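Local coordinates for CYCLIN domain-containing protein (Chaetomium thermophilum, PDB 6Z3U) that serves as the cyclin subunit of the CDK-activating kinase (CAK) complex and probably regulates the activity of its cyclin-dependent serine/threonine kinase, at residues Val90-Tyr93 / Thr94-Leu98; Leu221-Ser224 / Pro225-Asp229; Pro334-Arg337 / Glu338-Asn341; Thr344-Lys347 / Ala348-Pro352; Lys356-Lys359 / Cys360-Pro363. One frame throughout, in Å; residues are numbered along the deposited sequence.

Contacts 1 and 2 form the buried part of the set and touch each other, Ile-227 of 225-229 packing on Thr-91 and Thr-94 of helix 83-103. Both are mainly helix-turn bonding with apolar packing. Contacts 3 and 4 lie at the surface, where guanidinium, imidazole, amide and phenol groups take over, yet both reach helix 83-103, Trp-340 from contact 3 and Ile-350 with Tyr-346 from contact 4. Contact 5 is partly buried and shares helix 343-358 with contact 4, whose centre is about 18 Å from its own. Contact 4 sits at a kink in that helix, and contact 5 at its end, where a water joins polar side chains.

Contact 1 (Val90-Tyr93 / Thr94-Leu98); sequences VTFY and TAELL
Val-90 O is approached by two groups of Thr-94, one helical turn further on. The backbone N of Thr-94 gives it the regular helix bond, at 2.8 Å, and OG1 donates to the same oxygen. That second spacing refines as very short, which carries little weight at this resolution. The hydroxyl is turned back by the first torsion (chi1 -55°), which places OG1 beside the backbone N and anti to the carbonyl carbon, leaving CG2 for apolar neighbours. The following residues continue the helix bonding, Ala-95 N to Thr-91 O, Glu-96 N to Phe-92 O, and Leu-97 N to Tyr-93 O. On another flank Tyr-93 and Glu-96 run side by side and point the same way. Glu-96 OE1 comes in at the edge of the ring, close to its plane, 3.4 Å from Tyr-93 CD1, with carboxylate and ring planes 63° apart. A carboxylate oxygen there would probably be favoured by the weakly positive ring hydrogens. Phe-92 covers one face of the phenol: its CD2 stands over the centre of the Tyr-93 ring, 3.8 Å above the plane. Further out, the hydroxyl of Tyr-93 is hydrogen-bonded to Arg-354 NE and that of Thr-91 to Leu-87 O. Phe-118 packs against Tyr-93, Thr-94 and Leu-97, and Trp-340 against Thr-91, Phe-92 and Ala-95. A largely buried helical segment with helices 108-124, 132-146 and 224-227 around it is in keeping with the all-helical cyclin fold.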
# COMPACT_ATOMS: atom_id res chain seq x y z
N VAL A 90 -10.95 4.27 24.14
CA VAL A 90 -10.33 4.25 22.82
C VAL A 90 -9.73 5.61 22.50
O VAL A 90 -8.61 5.71 21.98
CB VAL A 90 -11.34 3.81 21.75
CG1 VAL A 90 -10.76 4.00 20.35
CG2 VAL A 90 -11.75 2.37 21.97
N THR A 91 -10.46 6.68 22.82
CA THR A 91 -9.95 8.02 22.57
C THR A 91 -8.74 8.32 23.44
O THR A 91 -7.76 8.92 22.98
CB THR A 91 -11.05 9.05 22.81
OG1 THR A 91 -12.22 8.68 22.07
CG2 THR A 91 -10.61 10.44 22.37
N PHE A 92 -8.78 7.90 24.71
CA PHE A 92 -7.66 8.13 25.60
C PHE A 92 -6.41 7.40 25.11
O PHE A 92 -5.32 7.98 25.08
CB PHE A 92 -8.02 7.69 27.02
CG PHE A 92 -6.86 7.63 27.96
CD1 PHE A 92 -6.34 8.78 28.53
CD2 PHE A 92 -6.28 6.41 28.30
CE1 PHE A 92 -5.27 8.73 29.40
CE2 PHE A 92 -5.20 6.36 29.17
CZ PHE A 92 -4.70 7.52 29.72
N TYR A 93 -6.56 6.14 24.71
CA TYR A 93 -5.41 5.36 24.28
C TYR A 93 -4.97 5.70 22.86
O TYR A 93 -3.81 5.44 22.51
CB TYR A 93 -5.73 3.86 24.39
CG TYR A 93 -5.69 3.35 25.81
CD1 TYR A 93 -4.49 3.29 26.51
CD2 TYR A 93 -6.85 2.95 26.46
CE1 TYR A 93 -4.45 2.84 27.82
CE2 TYR A 93 -6.82 2.49 27.77
CZ TYR A 93 -5.61 2.44 28.44
OH TYR A 93 -5.56 1.98 29.74
N THR A 94 -5.85 6.27 22.04
CA THR A 94 -5.41 6.80 20.75
C THR A 94 -4.49 7.99 20.94
O THR A 94 -3.53 8.17 20.18
CB THR A 94 -6.62 7.18 19.90
OG1 THR A 94 -7.51 6.06 19.78
CG2 THR A 94 -6.17 7.61 18.50
N ALA A 95 -4.76 8.83 21.94
CA ALA A 95 -3.87 9.94 22.24
C ALA A 95 -2.55 9.44 22.82
O ALA A 95 -1.48 9.98 22.50
CB ALA A 95 -4.55 10.91 23.21
N GLU A 96 -2.61 8.42 23.68
CA GLU A 96 -1.38 7.83 24.21
C GLU A 96 -0.57 7.18 23.10
O GLU A 96 0.66 7.24 23.10
CB GLU A 96 -1.71 6.82 25.31
CG GLU A 96 -0.50 6.28 26.04
CD GLU A 96 -0.87 5.44 27.25
OE1 GLU A 96 -1.31 4.29 27.07
OE2 GLU A 96 -0.73 5.94 28.39
N LEU A 97 -1.25 6.54 22.15
CA LEU A 97 -0.57 5.96 21.00
C LEU A 97 0.20 7.02 20.23
O LEU A 97 1.38 6.84 19.90
CB LEU A 97 -1.58 5.26 20.10
CG LEU A 97 -1.06 4.54 18.85
CD1 LEU A 97 -1.94 3.35 18.52
CD2 LEU A 97 -1.00 5.49 17.66
N LEU A 98 -0.44 8.16 19.96
CA LEU A 98 0.23 9.25 19.25
C LEU A 98 1.41 9.77 20.05
O LEU A 98 2.50 9.98 19.51
CB LEU A 98 -0.77 10.37 18.95
CG LEU A 98 -1.90 10.05 17.97
CD1 LEU A 98 -2.85 11.23 17.85
CD2 LEU A 98 -1.33 9.69 16.61

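Contact 2 (Leu221-Ser224 / Pro225-Asp229); sequences LRFS and PLITD
Ile-227 reaches back over Phe-223, four residues earlier. CB of Ile-227 lies 3.7 Å from Phe-223 O, and CG1 comes to 3.3 Å of that oxygen. CG1 stands anti to the carbonyl carbon (chi1 -58°), and this brings it over the phenyl face as a CH-pi contact. It is 3.7 Å from the centroid of the Phe-223 ring and only 13° off the ring normal, so it meets all the outer ring carbons at similar range. The other branch turns to helix 83-103, CG2 of Ile-227 resting on Thr-91 CG2. The tip, CD1, packs against Thr-94 CG2 and the backbone N of Ala-95. Beneath this side chain the backbone is tied as well: Ile-227 N donates to Phe-223 O at 3.1 Å, nearly along the C=O axis, and Leu-226 N adds a weak bond to the same oxygen. A further weak bond joins Thr-228 N to Ser-224 O. Pro-225 has no N-H to give. Its ring instead lies against the preceding turn, with CG 4.3 Å from Leu-221 CD2, while Leu-226 CD1 meets Arg-222 O. The hydroxyl of Ser-224 bonds to Glu-332 O, and Arg-222 NE forms a salt bridge with Asp-108. With Phe-223 at the N-cap position and proline in the first turn, this is the start of a short helix, 224-227, lying within the cyclin C-terminal family region and packed on helix 83-103.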
# COMPACT_ATOMS: atom_id res chain seq x y z
N LEU A 221 -4.06 18.46 11.45
CA LEU A 221 -4.18 17.14 10.83
C LEU A 221 -3.46 16.08 11.66
O LEU A 221 -3.89 14.92 11.68
CB LEU A 221 -3.62 17.17 9.41
CG LEU A 221 -4.42 17.96 8.37
CD1 LEU A 221 -3.72 17.90 7.02
CD2 LEU A 221 -5.85 17.44 8.25
N ARG A 222 -2.39 16.46 12.35
CA ARG A 222 -1.61 15.53 13.14
C ARG A 222 -2.33 15.04 14.39
O ARG A 222 -1.84 14.10 15.03
CB ARG A 222 -0.28 16.18 13.54
CG ARG A 222 0.78 16.15 12.45
CD ARG A 222 1.77 17.30 12.60
NE ARG A 222 2.93 17.13 11.73
CZ ARG A 222 4.16 17.56 12.02
NH1 ARG A 222 5.14 17.36 11.16
NH2 ARG A 222 4.40 18.19 13.16
N PHE A 223 -3.45 15.66 14.77
CA PHE A 223 -4.11 15.28 16.02
C PHE A 223 -5.62 15.22 15.87
O PHE A 223 -6.25 14.21 16.22
CB PHE A 223 -3.73 16.27 17.13
CG PHE A 223 -4.20 15.85 18.49
CD1 PHE A 223 -3.41 15.02 19.27
CD2 PHE A 223 -5.41 16.28 19.00
CE1 PHE A 223 -3.82 14.62 20.52
CE2 PHE A 223 -5.83 15.89 20.25
CZ PHE A 223 -5.03 15.06 21.02
N SER A 224 -6.22 16.30 15.37
CA SER A 224 -7.68 16.43 15.40
C SER A 224 -8.40 15.29 14.70
O SER A 224 -9.31 14.70 15.31
CB SER A 224 -8.09 17.78 14.81
OG SER A 224 -8.04 18.80 15.78
N PRO A 225 -8.08 14.92 13.46
CA PRO A 225 -8.85 13.87 12.78
C PRO A 225 -8.46 12.46 13.18
O PRO A 225 -9.17 11.51 12.80
CB PRO A 225 -8.56 14.13 11.30
CG PRO A 225 -7.15 14.64 11.31
CD PRO A 225 -6.98 15.42 12.60
N LEU A 226 -7.38 12.29 13.93
CA LEU A 226 -6.97 10.98 14.41
C LEU A 226 -7.63 10.62 15.73
O LEU A 226 -7.82 9.43 16.03
CB LEU A 226 -5.45 10.93 14.58
CG LEU A 226 -4.64 11.33 13.34
CD1 LEU A 226 -3.15 11.30 13.66
CD2 LEU A 226 -4.96 10.44 12.16
N ILE A 227 -7.99 11.63 16.53
CA ILE A 227 -8.65 11.39 17.81
C ILE A 227 -10.17 11.37 17.67
O ILE A 227 -10.86 10.84 18.55
CB ILE A 227 -8.23 12.45 18.84
CG1 ILE A 227 -6.71 12.44 19.02
CG2 ILE A 227 -8.90 12.21 20.17
CD1 ILE A 227 -6.14 11.10 19.47
N THR A 228 -10.71 11.94 16.60
CA THR A 228 -12.14 11.97 16.33
C THR A 228 -12.45 11.00 15.20
O THR A 228 -11.57 10.35 14.63
CB THR A 228 -12.59 13.39 15.99
OG1 THR A 228 -14.02 13.48 16.10
CG2 THR A 228 -12.17 13.77 14.58
N ASP A 229 -13.74 10.90 14.86
CA ASP A 229 -14.21 10.00 13.80
C ASP A 229 -14.15 10.63 12.42
O ASP A 229 -14.97 10.30 11.55
CB ASP A 229 -15.64 9.54 14.11
CG ASP A 229 -15.72 8.73 15.39
OD1 ASP A 229 -14.68 8.20 15.83
OD2 ASP A 229 -16.83 8.63 15.95

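Contact 3 (Pro334-Arg337 / Glu338-Asn341); sequences PERR and EHWN
The carbonyl of Arg-336 takes two weak backbone bonds, from His-339 N at 2.9 Å and from Trp-340 N at 3.4 Å, so the chain turns here with helix-like angles at 338-340 but without regular helix bonding. The same turn sets the side chains of Arg-336 and His-339 alongside one another and pointing the same way. The arginine chain bends at its second and third torsions (chi2 -89°, chi3 -73°), which folds the guanidinium flat over one face of the imidazole. The two centres are 3.9 Å apart and the planes differ by 16°. NH2 hangs over the centre of the His-339 ring, while the closest side-chain approach is Arg-336 NH1 to His-339 CD2, 3.4 Å. A guanidinium so placed would probably disfavour a second positive charge on the imidazole. Trp-340 approaches the histidine differently: His-339 CD2 sits 3.6 Å above the indole plane, offset toward its rim, and Trp-340 NE1 lies in the plane of the imidazole at its edge. Glu-332 is the outside anchor, its OE2 forming a salt bridge with Arg-336 NE and accepting a hydrogen bond from Trp-340 NE1, so a single carboxylate helps position two of the three flat groups. Arg-337 turns the other way, to Glu-219 and across Phe-223, and the indole packs on Leu-88, Thr-91 and Ala-95 of helix 83-103. The arrangement is an arginine-histidine stack three residues apart, built on a turn in the connection from helix 313-330 to helix 343-358.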
# COMPACT_ATOMS: atom_id res chain seq x y z
N PRO A 334 -5.48 20.58 18.48
CA PRO A 334 -4.17 20.18 19.03
C PRO A 334 -3.93 20.62 20.47
O PRO A 334 -3.14 19.97 21.17
CB PRO A 334 -3.17 20.85 18.07
CG PRO A 334 -3.92 20.99 16.79
CD PRO A 334 -5.36 21.22 17.16
N GLU A 335 -4.58 21.69 20.92
CA GLU A 335 -4.38 22.12 22.30
C GLU A 335 -4.83 21.06 23.30
O GLU A 335 -4.35 21.02 24.43
CB GLU A 335 -5.13 23.43 22.56
CG GLU A 335 -4.54 24.65 21.88
CD GLU A 335 -4.65 24.59 20.37
OE1 GLU A 335 -5.73 24.20 19.87
OE2 GLU A 335 -3.66 24.91 19.68
N ARG A 336 -5.76 20.19 22.89
CA ARG A 336 -6.26 19.14 23.76
C ARG A 336 -5.24 18.04 24.02
O ARG A 336 -5.54 17.12 24.78
CB ARG A 336 -7.53 18.53 23.15
CG ARG A 336 -8.69 19.51 23.05
CD ARG A 336 -9.55 19.49 24.31
NE ARG A 336 -10.36 18.27 24.40
CZ ARG A 336 -11.19 17.99 25.39
NH1 ARG A 336 -11.88 16.86 25.38
NH2 ARG A 336 -11.34 18.84 26.41
N ARG A 337 -4.05 18.12 23.42
CA ARG A 337 -3.01 17.14 23.71
C ARG A 337 -2.73 17.05 25.20
O ARG A 337 -2.48 15.96 25.74
CB ARG A 337 -1.72 17.50 22.96
CG ARG A 337 -1.69 17.10 21.50
CD ARG A 337 -0.34 17.42 20.88
NE ARG A 337 -0.46 17.87 19.50
CZ ARG A 337 -0.35 17.09 18.42
NH1 ARG A 337 -0.47 17.62 17.21
NH2 ARG A 337 -0.12 15.79 18.55
N GLU A 338 -2.76 18.19 25.89
CA GLU A 338 -2.51 18.22 27.32
C GLU A 338 -3.69 17.71 28.13
O GLU A 338 -3.50 17.25 29.27
CB GLU A 338 -2.16 19.65 27.75
CG GLU A 338 -0.94 20.22 27.03
CD GLU A 338 -0.87 21.73 27.11
OE1 GLU A 338 -1.32 22.30 28.13
OE2 GLU A 338 -0.36 22.35 26.15
N HIS A 339 -4.91 17.77 27.58
CA HIS A 339 -6.08 17.28 28.30
C HIS A 339 -6.01 15.77 28.50
O HIS A 339 -6.33 15.26 29.58
CB HIS A 339 -7.35 17.65 27.55
CG HIS A 339 -8.57 16.93 28.03
ND1 HIS A 339 -9.17 17.19 29.24
CD2 HIS A 339 -9.30 15.94 27.45
CE1 HIS A 339 -10.22 16.39 29.39
NE2 HIS A 339 -10.31 15.62 28.32
N TRP A 340 -5.61 15.03 27.46
CA TRP A 340 -5.55 13.58 27.54
C TRP A 340 -4.28 13.07 28.21
O TRP A 340 -4.17 11.86 28.43
CB TRP A 340 -5.68 12.99 26.14
CG TRP A 340 -6.98 13.33 25.48
CD1 TRP A 340 -7.21 14.34 24.59
CD2 TRP A 340 -8.24 12.66 25.65
NE1 TRP A 340 -8.52 14.35 24.20
CE2 TRP A 340 -9.18 13.32 24.84
CE3 TRP A 340 -8.66 11.57 26.42
CZ2 TRP A 340 -10.51 12.93 24.77
CZ3 TRP A 340 -9.98 11.18 26.35
CH2 TRP A 340 -10.90 11.86 25.53
N ASN A 341 -3.33 13.95 28.52
CA ASN A 341 -2.14 13.60 29.28
C ASN A 341 -2.18 14.18 30.69
O ASN A 341 -1.20 14.05 31.43
CB ASN A 341 -0.88 14.06 28.55
CG ASN A 341 0.39 13.46 29.14
OD1 ASN A 341 0.38 12.35 29.67
ND2 ASN A 341 1.49 14.21 29.05

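Contact 4 (Thr344-Lys347 / Ala348-Pro352); sequences TVYK and AQIQP
Tyr-346 O is gripped by two backbone N-H groups that reach it from opposite faces of its plane: Ile-350 N at 2.9 Å and Gln-351 N at 2.8 Å. The second bond, with an N-H...O angle of 168°, is the straighter and spans five residues, marking a wider pi-type turn. Pro-352 follows and has no N-H to bond to the turn before; its CD rests 3.3 Å from Lys-347 O, and the helix kinks. Before the kink, Ala-348 N and Gln-349 N bond regularly to Thr-344 O and Val-345 O. The Tyr-346 side chain leaves with CG anti to its backbone nitrogen (chi1 177°), and the ring slants outward and forward, toward the next turn. Ile-350 crosses it at about a right angle, CG2 meeting CE1 of Tyr-346 at 3.4 Å. Farther along the ring, Gln-351 comes across obliquely with its amide plane turned 75° from the phenol, OE1 being 3.0 Å from Tyr-346 OH. A weak hydrogen bond from Arg-354 NH2 reaches Gln-351 OE1. Replacing Tyr-346 with an alanine would probably bare Ile-350 CG2 on that side and let the Gln-351 amide turn more freely. On another flank Val-345 CG1 lies 3.8 Å from Gln-349 OE1, and both residues touch His-339 of the preceding loop. Thr-344, Lys-347, Ala-348, Gln-349 and Pro-352 are exposed, while Ile-350 packs inward on Leu-88, Leu-89 and Phe-92 of helix 83-103, and Phe-92 also meets the Tyr-346 ring.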
# COMPACT_ATOMS: atom_id res chain seq x y z
N THR A 344 -4.86 14.84 36.41
CA THR A 344 -6.17 14.99 37.06
C THR A 344 -7.29 14.44 36.19
O THR A 344 -8.22 13.81 36.70
CB THR A 344 -6.42 16.46 37.38
OG1 THR A 344 -5.33 16.99 38.14
CG2 THR A 344 -7.71 16.62 38.18
N VAL A 345 -7.23 14.68 34.88
CA VAL A 345 -8.22 14.10 33.97
C VAL A 345 -8.16 12.58 34.02
O VAL A 345 -9.19 11.90 34.01
CB VAL A 345 -8.02 14.63 32.54
CG1 VAL A 345 -8.93 13.90 31.57
CG2 VAL A 345 -8.27 16.13 32.49
N TYR A 346 -6.95 12.04 34.08
CA TYR A 346 -6.79 10.59 34.15
C TYR A 346 -7.42 10.04 35.43
O TYR A 346 -8.30 9.17 35.38
CB TYR A 346 -5.30 10.23 34.09
CG TYR A 346 -5.01 8.75 34.24
CD1 TYR A 346 -5.25 7.88 33.18
CD2 TYR A 346 -4.51 8.24 35.42
CE1 TYR A 346 -4.99 6.53 33.31
CE2 TYR A 346 -4.25 6.89 35.56
CZ TYR A 346 -4.49 6.04 34.50
OH TYR A 346 -4.23 4.69 34.63
N LYS A 347 -7.01 10.57 36.58
CA LYS A 347 -7.49 10.05 37.85
C LYS A 347 -9.00 10.19 37.99
O LYS A 347 -9.65 9.34 38.62
CB LYS A 347 -6.78 10.76 39.00
CG LYS A 347 -7.06 10.17 40.38
CD LYS A 347 -6.68 11.15 41.47
CE LYS A 347 -6.69 10.49 42.84
NZ LYS A 347 -6.18 11.41 43.89
N ALA A 348 -9.58 11.24 37.42
CA ALA A 348 -11.00 11.52 37.61
C ALA A 348 -11.88 10.84 36.56
O ALA A 348 -12.95 10.33 36.91
CB ALA A 348 -11.24 13.03 37.58
N GLN A 349 -11.46 10.83 35.30
CA GLN A 349 -12.31 10.34 34.22
C GLN A 349 -11.90 8.98 33.68
O GLN A 349 -12.77 8.21 33.27
CB GLN A 349 -12.31 11.34 33.05
CG GLN A 349 -12.92 12.69 33.38
CD GLN A 349 -13.06 13.58 32.16
OE1 GLN A 349 -12.59 14.72 32.14
NE2 GLN A 349 -13.71 13.06 31.12
N ILE A 350 -10.61 8.67 33.66
CA ILE A 350 -10.13 7.44 33.03
C ILE A 350 -9.98 6.32 34.05
O ILE A 350 -10.45 5.20 33.82
CB ILE A 350 -8.80 7.71 32.30
CG1 ILE A 350 -9.02 8.60 31.07
CG2 ILE A 350 -8.12 6.39 31.90
CD1 ILE A 350 -9.93 8.00 30.01
N GLN A 351 -9.33 6.59 35.18
CA GLN A 351 -9.05 5.52 36.13
C GLN A 351 -10.32 4.79 36.57
O GLN A 351 -10.30 3.54 36.60
CB GLN A 351 -8.29 6.09 37.33
CG GLN A 351 -7.86 5.03 38.33
CD GLN A 351 -7.01 3.95 37.70
OE1 GLN A 351 -6.03 4.23 37.01
NE2 GLN A 351 -7.40 2.69 37.91
N PRO A 352 -11.41 5.46 36.94
CA PRO A 352 -12.64 4.72 37.26
C PRO A 352 -13.03 3.71 36.20
O PRO A 352 -13.48 2.61 36.52
CB PRO A 352 -13.69 5.83 37.40
CG PRO A 352 -12.94 7.11 37.57
CD PRO A 352 -11.47 6.87 37.38

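Contact 5 (Lys356-Lys359 / Cys360-Pro363); sequences KLNK and CRDP
Asn-358 and Arg-361 lie side by side and point the same way, their amide and guanidinium planes turned 42° apart. They meet through a water: it donates to Asn-358 OD1 at 2.9 Å and accepts a weak bond from Arg-361 NE at 2.8 Å. The arginine starts from the crowded position between its backbone N and carbonyl carbon (chi1 60°), with CB 3.4 Å from Leu-357 O. From there it extends straight as far as NE, passing the carbonyl of Asn-358. Its guanidinium also makes a cation-pi contact with Trp-366. A methionine in place of Arg-361 would probably leave the water held by Asn-358 without its arginine partner and Trp-366 without the cation. Cys-360 folds back over the helix end, SG standing 3.4 Å from Lys-356 O and 4.0 Å from Leu-357 CA. Its backbone N donates a weak bond to Leu-357 O. Helix 343-358 thus gives way to the loop leading to helix 368-380. Leu-357 packs on Ile-127 and Met-128, Cys-360 on Pro-78, and Lys-356 forms a salt bridge with Glu-85 of helix 83-103.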
# COMPACT_ATOMS: atom_id res chain seq x y z
N LYS A 356 -13.48 -0.49 36.32
CA LYS A 356 -14.68 -1.20 35.91
C LYS A 356 -14.35 -2.25 34.86
O LYS A 356 -14.94 -3.34 34.84
CB LYS A 356 -15.73 -0.21 35.38
CG LYS A 356 -17.10 -0.83 35.13
CD LYS A 356 -18.06 0.16 34.47
CE LYS A 356 -18.54 1.22 35.45
NZ LYS A 356 -19.68 2.01 34.90
N LEU A 357 -13.38 -1.95 33.98
CA LEU A 357 -12.98 -2.89 32.95
C LEU A 357 -12.18 -4.06 33.53
O LEU A 357 -12.20 -5.16 32.96
CB LEU A 357 -12.15 -2.16 31.89
CG LEU A 357 -11.60 -2.97 30.71
CD1 LEU A 357 -12.73 -3.59 29.91
CD2 LEU A 357 -10.73 -2.08 29.83
N ASN A 358 -11.50 -3.84 34.65
CA ASN A 358 -10.61 -4.86 35.21
C ASN A 358 -11.37 -6.03 35.81
O ASN A 358 -10.77 -7.08 36.04
CB ASN A 358 -9.71 -4.22 36.27
CG ASN A 358 -8.66 -5.18 36.79
OD1 ASN A 358 -7.84 -5.69 36.04
ND2 ASN A 358 -8.67 -5.41 38.10
N LYS A 359 -12.67 -5.89 36.06
CA LYS A 359 -13.45 -6.94 36.69
C LYS A 359 -14.50 -7.55 35.77
O LYS A 359 -15.17 -8.51 36.17
CB LYS A 359 -14.13 -6.40 37.96
CG LYS A 359 -14.71 -5.00 37.85
CD LYS A 359 -15.07 -4.44 39.22
CE LYS A 359 -15.46 -2.97 39.15
NZ LYS A 359 -15.54 -2.34 40.49
N CYS A 360 -14.67 -7.04 34.55
CA CYS A 360 -15.62 -7.60 33.60
C CYS A 360 -14.97 -8.00 32.29
O CYS A 360 -15.68 -8.29 31.32
CB CYS A 360 -16.75 -6.60 33.33
SG CYS A 360 -16.25 -5.17 32.35
N ARG A 361 -13.64 -8.02 32.23
CA ARG A 361 -12.94 -8.34 31.00
C ARG A 361 -13.03 -9.83 30.69
O ARG A 361 -13.31 -10.67 31.55
CB ARG A 361 -11.47 -7.93 31.10
CG ARG A 361 -10.72 -8.61 32.24
CD ARG A 361 -9.29 -8.11 32.34
NE ARG A 361 -8.54 -8.74 33.42
CZ ARG A 361 -8.04 -9.97 33.37
NH1 ARG A 361 -8.22 -10.72 32.29
NH2 ARG A 361 -7.37 -10.45 34.40
N ASP A 362 -12.78 -10.16 29.43
CA ASP A 362 -12.77 -11.56 28.99
C ASP A 362 -11.60 -12.28 29.65
O ASP A 362 -10.46 -11.83 29.52
CB ASP A 362 -12.65 -11.63 27.47
CG ASP A 362 -12.94 -13.01 26.92
OD1 ASP A 362 -12.47 -14.00 27.52
OD2 ASP A 362 -13.64 -13.10 25.89
N PRO A 363 -11.83 -13.39 30.36
CA PRO A 363 -10.71 -14.04 31.07
C PRO A 363 -9.76 -14.80 30.16
O PRO A 363 -8.58 -14.93 30.52
CB PRO A 363 -11.42 -14.98 32.05
CG PRO A 363 -12.72 -15.28 31.41
CD PRO A 363 -13.12 -14.04 30.65
O HOH W 1 -6.29 -7.82 34.78